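PDB 4B2N: 70 kDa protein from Xanthomonas sp., which is a dihaem c-type rubber oxygenase that processively cleaves the polyisoprene chains of latex, using molecular oxygen. Local coordinates for residues Ile252-Leu257 / Glu314-Val319; Pro259-Met264 / Asp601-Gln606. All blocks are in the same frame, centred on the assembly; numbering follows the deposited sequence.

Contact 1: Ile252-Leu257 / Glu314-Val319; sequences IGLISL and EMAFGV. With HEC (heme c), chain C.
F317 is packed between L254 and the haem, and its ring can be traced atom by atom. CB starts from helix 312-319 with CG anti to the carbonyl carbon (chi1 -81°), so the ring is carried beside the helix toward the porphyrin. Beyond CG, on one side CD1 lies 4.0 Å from L254 CD1, and CE1 follows beneath the same leucine methyl. On the other, F317 CD2 is 3.5 Å from CHC of the haem and CE2 3.4 Å from C1C, while CZ at the tip stands 4.1 Å from haem C2C. L254 CD1 is 4.2 Å from the ring centroid and 18° off the normal, a CH-pi contact over the face; methyl CMC of the haem approaches the opposite face toward its rim. This is haem c #1, attached through the CXXCH motif by C191 and C194, with H195 as axial iron ligand. The F317 side chain is about 4 Å from a bound oxygen molecule, nearest atoms. L254 CD1 also rests 3.6 Å from A316 CB, so one branch touches both A316 and F317. At the haem periphery, I252 CB approaches propionate oxygen O1D at 3.6 Å, and E314 OE2, weakly bonded to N340, meets methyl CMA.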
ATOM      1  N   ILE A 252      -5.464  -4.015  -4.024  1.00 14.72           N
ATOM      2  CA  ILE A 252      -6.367  -3.000  -4.516  1.00 15.68           C
ATOM      3  C   ILE A 252      -7.608  -3.543  -5.287  1.00 15.20           C
ATOM      4  O   ILE A 252      -8.615  -2.837  -5.354  1.00 14.57           O
ATOM      5  CB  ILE A 252      -5.585  -1.947  -5.384  1.00 16.61           C
ATOM      6  CG1 ILE A 252      -6.314  -0.602  -5.443  1.00 18.07           C
ATOM      7  CG2 ILE A 252      -5.350  -2.472  -6.762  1.00 17.19           C
ATOM      8  CD1 ILE A 252      -6.540  -0.007  -4.077  1.00 18.57           C
ATOM      9  N   GLY A 253      -7.531  -4.822  -5.744  1.00 14.94           N
ATOM     10  CA  GLY A 253      -8.665  -5.558  -6.398  1.00 15.00           C
ATOM     11  C   GLY A 253      -9.839  -5.570  -5.446  1.00 16.93           C
ATOM     12  O   GLY A 253     -11.001  -5.722  -5.873  1.00 15.23           O
ATOM     13  N   LEU A 254      -9.569  -5.344  -4.146  1.00 15.59           N
ATOM     14  CA  LEU A 254     -10.681  -5.377  -3.166  1.00 16.82           C
ATOM     15  C   LEU A 254     -11.654  -4.268  -3.488  1.00 17.34           C
ATOM     16  O   LEU A 254     -12.830  -4.445  -3.347  1.00 16.30           O
ATOM     17  CB  LEU A 254     -10.227  -5.083  -1.742  1.00 18.00           C
ATOM     18  CG  LEU A 254     -10.988  -5.684  -0.523  1.00 19.52           C
ATOM     19  CD1 LEU A 254     -10.760  -4.893   0.786  1.00 17.95           C
ATOM     20  CD2 LEU A 254     -12.419  -6.142  -0.646  1.00 18.48           C
ATOM     21  N   ILE A 255     -11.124  -3.121  -3.886  1.00 17.08           N
ATOM     22  CA  ILE A 255     -11.962  -1.980  -4.169  1.00 18.33           C
ATOM     23  C   ILE A 255     -13.006  -2.337  -5.229  1.00 18.51           C
ATOM     24  O   ILE A 255     -14.142  -1.923  -5.114  1.00 17.56           O
ATOM     25  CB  ILE A 255     -11.114  -0.745  -4.652  1.00 18.28           C
ATOM     26  CG1 ILE A 255     -10.141  -0.325  -3.563  1.00 17.46           C
ATOM     27  CG2 ILE A 255     -12.036   0.428  -5.149  1.00 21.27           C
ATOM     28  CD1 ILE A 255     -10.786   0.149  -2.276  1.00 20.38           C
ATOM     29  N   SER A 256     -12.585  -3.027  -6.297  1.00 20.26           N
ATOM     30  CA  SER A 256     -13.477  -3.485  -7.369  1.00 23.55           C
ATOM     31  C   SER A 256     -14.417  -4.485  -6.860  1.00 21.85           C
ATOM     32  O   SER A 256     -15.525  -4.578  -7.371  1.00 25.39           O
ATOM     33  CB  SER A 256     -12.717  -4.196  -8.533  1.00 24.46           C
ATOM     34  OG  SER A 256     -11.760  -3.307  -9.094  1.00 31.54           O
ATOM     35  N   LEU A 257     -13.992  -5.284  -5.888  1.00 19.33           N
ATOM     36  CA  LEU A 257     -14.897  -6.335  -5.332  1.00 20.74           C
ATOM     37  C   LEU A 257     -16.006  -5.831  -4.400  1.00 20.67           C
ATOM     38  O   LEU A 257     -17.093  -6.406  -4.349  1.00 19.94           O
ATOM     39  CB  LEU A 257     -14.107  -7.462  -4.598  1.00 22.10           C
ATOM     40  CG  LEU A 257     -14.966  -8.514  -3.894  1.00 26.42           C
ATOM     41  CD1 LEU A 257     -15.598  -9.359  -5.005  1.00 27.06           C
ATOM     42  CD2 LEU A 257     -14.272  -9.452  -2.917  1.00 27.91           C
ATOM     43  N   GLU A 314      -8.702   3.409   4.017  1.00 16.53           N
ATOM     44  CA  GLU A 314      -7.780   2.688   4.908  1.00 15.65           C
ATOM     45  C   GLU A 314      -8.549   1.563   5.566  1.00 15.63           C
ATOM     46  O   GLU A 314      -7.990   0.523   5.964  1.00 15.78           O
ATOM     47  CB  GLU A 314      -7.263   3.657   5.994  1.00 13.97           C
ATOM     48  CG  GLU A 314      -6.441   4.802   5.394  1.00 15.15           C
ATOM     49  CD  GLU A 314      -5.717   5.647   6.431  1.00 17.01           C
ATOM     50  OE1 GLU A 314      -5.787   5.304   7.659  1.00 19.65           O
ATOM     51  OE2 GLU A 314      -5.122   6.680   5.990  1.00 17.27           O
ATOM     52  N   MET A 315      -9.859   1.782   5.665  1.00 15.43           N
ATOM     53  CA  MET A 315     -10.756   0.786   6.272  1.00 15.17           C
ATOM     54  C   MET A 315     -11.131  -0.437   5.469  1.00 16.16           C
ATOM     55  O   MET A 315     -11.649  -1.406   6.056  1.00 16.14           O
ATOM     56  CB  MET A 315     -12.039   1.464   6.745  1.00 14.13           C
ATOM     57  CG  MET A 315     -11.903   2.312   8.004  1.00 14.84           C
ATOM     58  SD  MET A 315     -13.317   3.450   8.180  1.00 14.59           S
ATOM     59  CE  MET A 315     -14.518   2.306   8.765  1.00 12.57           C
ATOM     60  N   ALA A 316     -10.798  -0.463   4.168  1.00 17.14           N
ATOM     61  CA  ALA A 316     -11.277  -1.525   3.273  1.00 17.11           C
ATOM     62  C   ALA A 316     -11.153  -2.953   3.888  1.00 17.14           C
ATOM     63  O   ALA A 316     -12.135  -3.726   3.917  1.00 17.24           O
ATOM     64  CB  ALA A 316     -10.519  -1.464   1.962  1.00 18.57           C
ATOM     65  N   PHE A 317      -9.961  -3.317   4.383  1.00 17.27           N
ATOM     66  CA  PHE A 317      -9.812  -4.743   4.822  1.00 16.41           C
ATOM     67  C   PHE A 317     -10.583  -5.030   6.090  1.00 17.04           C
ATOM     68  O   PHE A 317     -10.921  -6.202   6.404  1.00 17.26           O
ATOM     69  CB  PHE A 317      -8.334  -5.092   5.004  1.00 17.34           C
ATOM     70  CG  PHE A 317      -7.652  -5.429   3.710  1.00 19.56           C
ATOM     71  CD1 PHE A 317      -7.939  -6.613   3.042  1.00 19.39           C
ATOM     72  CD2 PHE A 317      -6.742  -4.536   3.147  1.00 19.45           C
ATOM     73  CE1 PHE A 317      -7.275  -6.922   1.821  1.00 22.05           C
ATOM     74  CE2 PHE A 317      -6.078  -4.835   1.963  1.00 20.01           C
ATOM     75  CZ  PHE A 317      -6.354  -6.017   1.292  1.00 20.64           C
ATOM     76  N   GLY A 318     -10.863  -3.986   6.849  1.00 17.15           N
ATOM     77  CA  GLY A 318     -11.654  -4.228   8.071  1.00 15.61           C
ATOM     78  C   GLY A 318     -13.123  -4.359   7.758  1.00 15.93           C
ATOM     79  O   GLY A 318     -13.850  -5.120   8.368  1.00 16.83           O
ATOM     80  N   VAL A 319     -13.576  -3.562   6.803  1.00 16.68           N
ATOM     81  CA  VAL A 319     -14.969  -3.588   6.316  1.00 16.18           C
ATOM     82  C   VAL A 319     -15.157  -4.921   5.632  1.00 18.15           C
ATOM     83  O   VAL A 319     -16.211  -5.560   5.784  1.00 17.87           O
ATOM     84  CB  VAL A 319     -15.236  -2.443   5.271  1.00 17.08           C
ATOM     85  CG1 VAL A 319     -16.585  -2.657   4.588  1.00 15.44           C
ATOM     86  CG2 VAL A 319     -15.160  -1.090   5.946  1.00 15.87           C
TER
HETATM   87 FE   HEC C 700      -2.848  -1.092   2.522  1.00 12.72          FE
HETATM   88  CHA HEC C 700      -2.585   1.447   0.142  1.00 12.17           C
HETATM   89  CHB HEC C 700      -3.607   1.291   4.993  1.00 12.20           C
HETATM   90  CHC HEC C 700      -3.829  -3.592   4.802  1.00 12.80           C
HETATM   91  CHD HEC C 700      -1.550  -3.341   0.382  1.00 12.71           C
HETATM   92  NA  HEC C 700      -3.086   0.839   2.583  1.00 12.51           N
HETATM   93  C1A HEC C 700      -2.776   1.771   1.547  1.00 12.76           C
HETATM   94  C2A HEC C 700      -2.746   3.152   2.003  1.00 12.89           C
HETATM   95  C3A HEC C 700      -3.047   3.151   3.396  1.00 12.45           C
HETATM   96  C4A HEC C 700      -3.221   1.730   3.717  1.00 12.89           C
HETATM   97  CMA HEC C 700      -3.079   4.344   4.331  1.00 13.07           C
HETATM   98  CAA HEC C 700      -2.452   4.441   1.192  1.00 12.98           C
HETATM   99  CBA HEC C 700      -0.930   4.519   1.059  1.00 12.66           C
HETATM  100  CGA HEC C 700      -0.485   5.635   0.130  1.00 13.12           C
HETATM  101  O1A HEC C 700      -1.041   5.832  -1.005  1.00 13.21           O
HETATM  102  O2A HEC C 700       0.498   6.257   0.542  1.00 14.42           O
HETATM  103  NB  HEC C 700      -3.649  -1.107   4.404  1.00 12.51           N
HETATM  104  C1B HEC C 700      -3.798  -0.107   5.280  1.00 12.98           C
HETATM  105  C2B HEC C 700      -4.327  -0.473   6.586  1.00 12.39           C
HETATM  106  C3B HEC C 700      -4.410  -1.881   6.524  1.00 11.59           C
HETATM  107  C4B HEC C 700      -3.912  -2.187   5.188  1.00 13.61           C
HETATM  108  CMB HEC C 700      -4.643   0.529   7.622  1.00 12.86           C
HETATM  109  CAB HEC C 700      -4.941  -2.863   7.535  1.00 12.22           C
HETATM  110  CBB HEC C 700      -6.321  -2.715   7.841  1.00 11.05           C
HETATM  111  NC  HEC C 700      -2.738  -3.065   2.674  1.00 12.69           N
HETATM  112  C1C HEC C 700      -3.171  -4.009   3.588  1.00 13.19           C
HETATM  113  C2C HEC C 700      -2.789  -5.399   3.233  1.00 13.55           C
HETATM  114  C3C HEC C 700      -2.146  -5.283   1.907  1.00 13.07           C
HETATM  115  C4C HEC C 700      -2.145  -3.855   1.602  1.00 12.64           C
HETATM  116  CMC HEC C 700      -3.131  -6.616   4.087  1.00 13.55           C
HETATM  117  CAC HEC C 700      -1.601  -6.366   1.027  1.00 14.24           C
HETATM  118  CBC HEC C 700      -2.338  -7.550   0.920  1.00 14.03           C
HETATM  119  ND  HEC C 700      -2.209  -0.949   0.593  1.00 12.62           N
HETATM  120  C1D HEC C 700      -1.723  -1.973  -0.106  1.00 12.80           C
HETATM  121  C2D HEC C 700      -1.313  -1.624  -1.427  1.00 12.27           C
HETATM  122  C3D HEC C 700      -1.630  -0.232  -1.494  1.00 12.76           C
HETATM  123  C4D HEC C 700      -2.204   0.085  -0.192  1.00 12.34           C
HETATM  124  CMD HEC C 700      -0.704  -2.435  -2.514  1.00 12.63           C
HETATM  125  CAD HEC C 700      -1.507   0.593  -2.727  1.00 13.05           C
HETATM  126  CBD HEC C 700      -2.829   0.143  -3.464  1.00 13.50           C
HETATM  127  CGD HEC C 700      -2.877   0.772  -4.837  1.00 15.14           C
HETATM  128  O1D HEC C 700      -2.604   0.096  -5.861  1.00 15.60           O
HETATM  129  O2D HEC C 700      -3.108   2.027  -4.868  1.00 14.68           O

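Contact 2: Pro259-Met264 / Asp601-Gln606; sequences PALFDM and DNVAAQ
Carboxylate oxygen OD2 of D263 is gripped twice, by a salt bridge from R473 NH2 and a hydrogen bond from S470 OG, while OD1 accepts the backbone N-H groups of E265 and T266. The bond from OD1 to E265 N makes an Asx turn, and the carboxylate thereby ties the chain following helix 253-261 to helix 467-481. The contact itself is small, buried and apolar, with 119 Å² buried in total, where the weakly bonded end of helix 253-261 meets helix 599-607. The backbones come nearest at two alanines, A260 CA lying 6.3 Å from A604 CA; having only methyl side chains, these bring CB to CB at 4.4 Å. L261 reaches over from the same end of its helix, with chi1 at -95° and chi2 at 34°, both well off staggered values, which suggests some torsional strain. Its CB also lies over the face of the neighbouring F262 ring toward its rim, 3.6 Å above the plane. On the far helix Q606 OE1 accepts a hydrogen bond from L237 N. The two branches of L261 divide the work: CD1 lies 4.2 Å from A604 CA, whereas the L261 and V603 side chains cross at about a right angle, L261 CD2 touching V603 CG1 at 3.9 Å.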
ATOM      1  N   PRO A 259     -18.363  -3.525  -4.207  1.00 18.40           N
ATOM      2  CA  PRO A 259     -19.820  -3.378  -4.476  1.00 18.82           C
ATOM      3  C   PRO A 259     -20.547  -4.654  -4.837  1.00 18.73           C
ATOM      4  O   PRO A 259     -21.787  -4.659  -4.800  1.00 16.84           O
ATOM      5  CB  PRO A 259     -19.875  -2.391  -5.635  1.00 18.79           C
ATOM      6  CG  PRO A 259     -18.519  -2.447  -6.274  1.00 20.99           C
ATOM      7  CD  PRO A 259     -17.566  -2.699  -5.139  1.00 18.62           C
ATOM      8  N   ALA A 260     -19.794  -5.714  -5.153  1.00 17.77           N
ATOM      9  CA  ALA A 260     -20.389  -7.033  -5.383  1.00 17.48           C
ATOM     10  C   ALA A 260     -20.973  -7.637  -4.132  1.00 16.77           C
ATOM     11  O   ALA A 260     -21.961  -8.297  -4.225  1.00 16.44           O
ATOM     12  CB  ALA A 260     -19.356  -8.013  -5.945  1.00 18.55           C
ATOM     13  N   LEU A 261     -20.346  -7.424  -2.965  1.00 17.39           N
ATOM     14  CA  LEU A 261     -20.683  -8.163  -1.756  1.00 15.82           C
ATOM     15  C   LEU A 261     -21.476  -7.272  -0.820  1.00 16.91           C
ATOM     16  O   LEU A 261     -22.386  -7.757  -0.153  1.00 16.57           O
ATOM     17  CB  LEU A 261     -19.401  -8.579  -1.040  1.00 17.90           C
ATOM     18  CG  LEU A 261     -18.800  -9.991  -1.289  1.00 21.04           C
ATOM     19  CD1 LEU A 261     -19.002 -10.487  -2.710  1.00 18.19           C
ATOM     20  CD2 LEU A 261     -17.294  -9.989  -0.917  1.00 19.96           C
ATOM     21  N   PHE A 262     -21.178  -5.957  -0.836  1.00 17.19           N
ATOM     22  CA  PHE A 262     -21.613  -5.074   0.277  1.00 16.47           C
ATOM     23  C   PHE A 262     -22.457  -3.967  -0.250  1.00 16.72           C
ATOM     24  O   PHE A 262     -22.150  -3.410  -1.270  1.00 17.09           O
ATOM     25  CB  PHE A 262     -20.421  -4.419   1.015  1.00 18.07           C
ATOM     26  CG  PHE A 262     -19.494  -5.447   1.645  1.00 19.09           C
ATOM     27  CD1 PHE A 262     -19.893  -6.128   2.755  1.00 18.02           C
ATOM     28  CD2 PHE A 262     -18.273  -5.763   1.045  1.00 17.04           C
ATOM     29  CE1 PHE A 262     -19.077  -7.102   3.325  1.00 19.57           C
ATOM     30  CE2 PHE A 262     -17.446  -6.775   1.562  1.00 19.64           C
ATOM     31  CZ  PHE A 262     -17.836  -7.420   2.734  1.00 19.88           C
ATOM     32  N   ASP A 263     -23.500  -3.657   0.473  1.00 15.57           N
ATOM     33  CA  ASP A 263     -24.323  -2.504   0.180  1.00 15.91           C
ATOM     34  C   ASP A 263     -23.404  -1.274   0.316  1.00 16.63           C
ATOM     35  O   ASP A 263     -22.670  -1.098   1.305  1.00 16.61           O
ATOM     36  CB  ASP A 263     -25.471  -2.499   1.215  1.00 16.37           C
ATOM     37  CG  ASP A 263     -26.424  -1.324   1.031  1.00 16.91           C
ATOM     38  OD1 ASP A 263     -25.953  -0.169   1.071  1.00 17.47           O
ATOM     39  OD2 ASP A 263     -27.665  -1.520   0.858  1.00 16.92           O
ATOM     40  N   MET A 264     -23.381  -0.448  -0.700  1.00 16.72           N
ATOM     41  CA  MET A 264     -22.431   0.623  -0.750  1.00 16.23           C
ATOM     42  C   MET A 264     -22.834   1.849   0.061  1.00 17.89           C
ATOM     43  O   MET A 264     -22.075   2.787   0.113  1.00 15.66           O
ATOM     44  CB  MET A 264     -22.299   1.027  -2.207  1.00 16.03           C
ATOM     45  CG  MET A 264     -21.686  -0.152  -2.983  1.00 15.45           C
ATOM     46  SD  MET A 264     -19.896  -0.304  -2.733  1.00 17.88           S
ATOM     47  CE  MET A 264     -19.347   1.175  -3.639  1.00 16.05           C
ATOM     48  N   ASP A 601     -12.134 -12.523  -7.620  1.00 17.18           N
ATOM     49  CA  ASP A 601     -13.046 -13.022  -8.669  1.00 19.87           C
ATOM     50  C   ASP A 601     -13.890 -14.209  -8.237  1.00 20.26           C
ATOM     51  O   ASP A 601     -15.086 -14.252  -8.522  1.00 19.38           O
ATOM     52  CB  ASP A 601     -12.323 -13.382  -9.947  1.00 20.32           C
ATOM     53  CG  ASP A 601     -11.728 -12.156 -10.625  1.00 21.80           C
ATOM     54  OD1 ASP A 601     -12.087 -11.011 -10.297  1.00 21.29           O
ATOM     55  OD2 ASP A 601     -10.904 -12.359 -11.511  1.00 26.12           O
ATOM     56  N   ASN A 602     -13.279 -15.174  -7.572  1.00 19.76           N
ATOM     57  CA  ASN A 602     -13.995 -16.379  -7.207  1.00 19.07           C
ATOM     58  C   ASN A 602     -14.866 -16.157  -6.021  1.00 19.60           C
ATOM     59  O   ASN A 602     -15.947 -16.743  -5.934  1.00 18.00           O
ATOM     60  CB  ASN A 602     -13.024 -17.575  -7.040  1.00 19.62           C
ATOM     61  CG  ASN A 602     -12.381 -17.913  -8.390  1.00 20.67           C
ATOM     62  OD1 ASN A 602     -11.274 -17.469  -8.726  1.00 19.43           O
ATOM     63  ND2 ASN A 602     -13.144 -18.575  -9.219  1.00 18.17           N
ATOM     64  N   VAL A 603     -14.431 -15.282  -5.115  1.00 18.96           N
ATOM     65  CA  VAL A 603     -15.315 -14.895  -3.973  1.00 19.00           C
ATOM     66  C   VAL A 603     -16.626 -14.252  -4.480  1.00 17.90           C
ATOM     67  O   VAL A 603     -17.735 -14.582  -4.046  1.00 18.14           O
ATOM     68  CB  VAL A 603     -14.528 -13.956  -2.998  1.00 17.12           C
ATOM     69  CG1 VAL A 603     -15.473 -13.331  -1.955  1.00 17.62           C
ATOM     70  CG2 VAL A 603     -13.472 -14.782  -2.279  1.00 18.56           C
ATOM     71  N   ALA A 604     -16.477 -13.272  -5.338  1.00 17.25           N
ATOM     72  CA  ALA A 604     -17.603 -12.657  -6.056  1.00 18.48           C
ATOM     73  C   ALA A 604     -18.498 -13.687  -6.752  1.00 19.34           C
ATOM     74  O   ALA A 604     -19.723 -13.670  -6.518  1.00 18.21           O
ATOM     75  CB  ALA A 604     -17.070 -11.657  -7.070  1.00 17.04           C
ATOM     76  N   ALA A 605     -17.891 -14.588  -7.542  1.00 18.46           N
ATOM     77  CA  ALA A 605     -18.653 -15.626  -8.279  1.00 18.88           C
ATOM     78  C   ALA A 605     -19.425 -16.417  -7.271  1.00 18.99           C
ATOM     79  O   ALA A 605     -20.649 -16.625  -7.380  1.00 21.37           O
ATOM     80  CB  ALA A 605     -17.698 -16.531  -9.035  1.00 18.84           C
ATOM     81  N   GLN A 606     -18.744 -16.828  -6.216  1.00 18.40           N
ATOM     82  CA  GLN A 606     -19.445 -17.708  -5.275  1.00 19.54           C
ATOM     83  C   GLN A 606     -20.568 -16.982  -4.527  1.00 19.46           C
ATOM     84  O   GLN A 606     -21.657 -17.557  -4.358  1.00 19.64           O
ATOM     85  CB  GLN A 606     -18.462 -18.378  -4.269  1.00 20.42           C
ATOM     86  CG  GLN A 606     -19.182 -19.317  -3.305  1.00 24.21           C
ATOM     87  CD  GLN A 606     -18.225 -19.902  -2.290  1.00 25.08           C
ATOM     88  OE1 GLN A 606     -17.299 -19.216  -1.849  1.00 24.07           O
ATOM     89  NE2 GLN A 606     -18.394 -21.201  -1.970  1.00 27.67           N
TER

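In the fold
Both contacts use helix 253-261: contact 1 takes its first part and contact 2 its last residues and the loop beyond. Their centres are 11 Å apart, contact 2 lying farther from the chain centre (22 Å against 11 Å). Contact 1 touches haem c #1, whereas the V603 side chain of contact 2 is about 14 Å from a haem. In sequence the segments alternate, 252-257, 259-264, 314-319, then 601-606, and hence the two connections cross. They also touch directly: L257 CD1 packs on A604 CB at 3.4 Å, and V319 O lies 3.9 Å from F262 CZ. W600 touches L254, L257 and F317, so apolar packing is continuous from the haem-facing ring to helix 599-607.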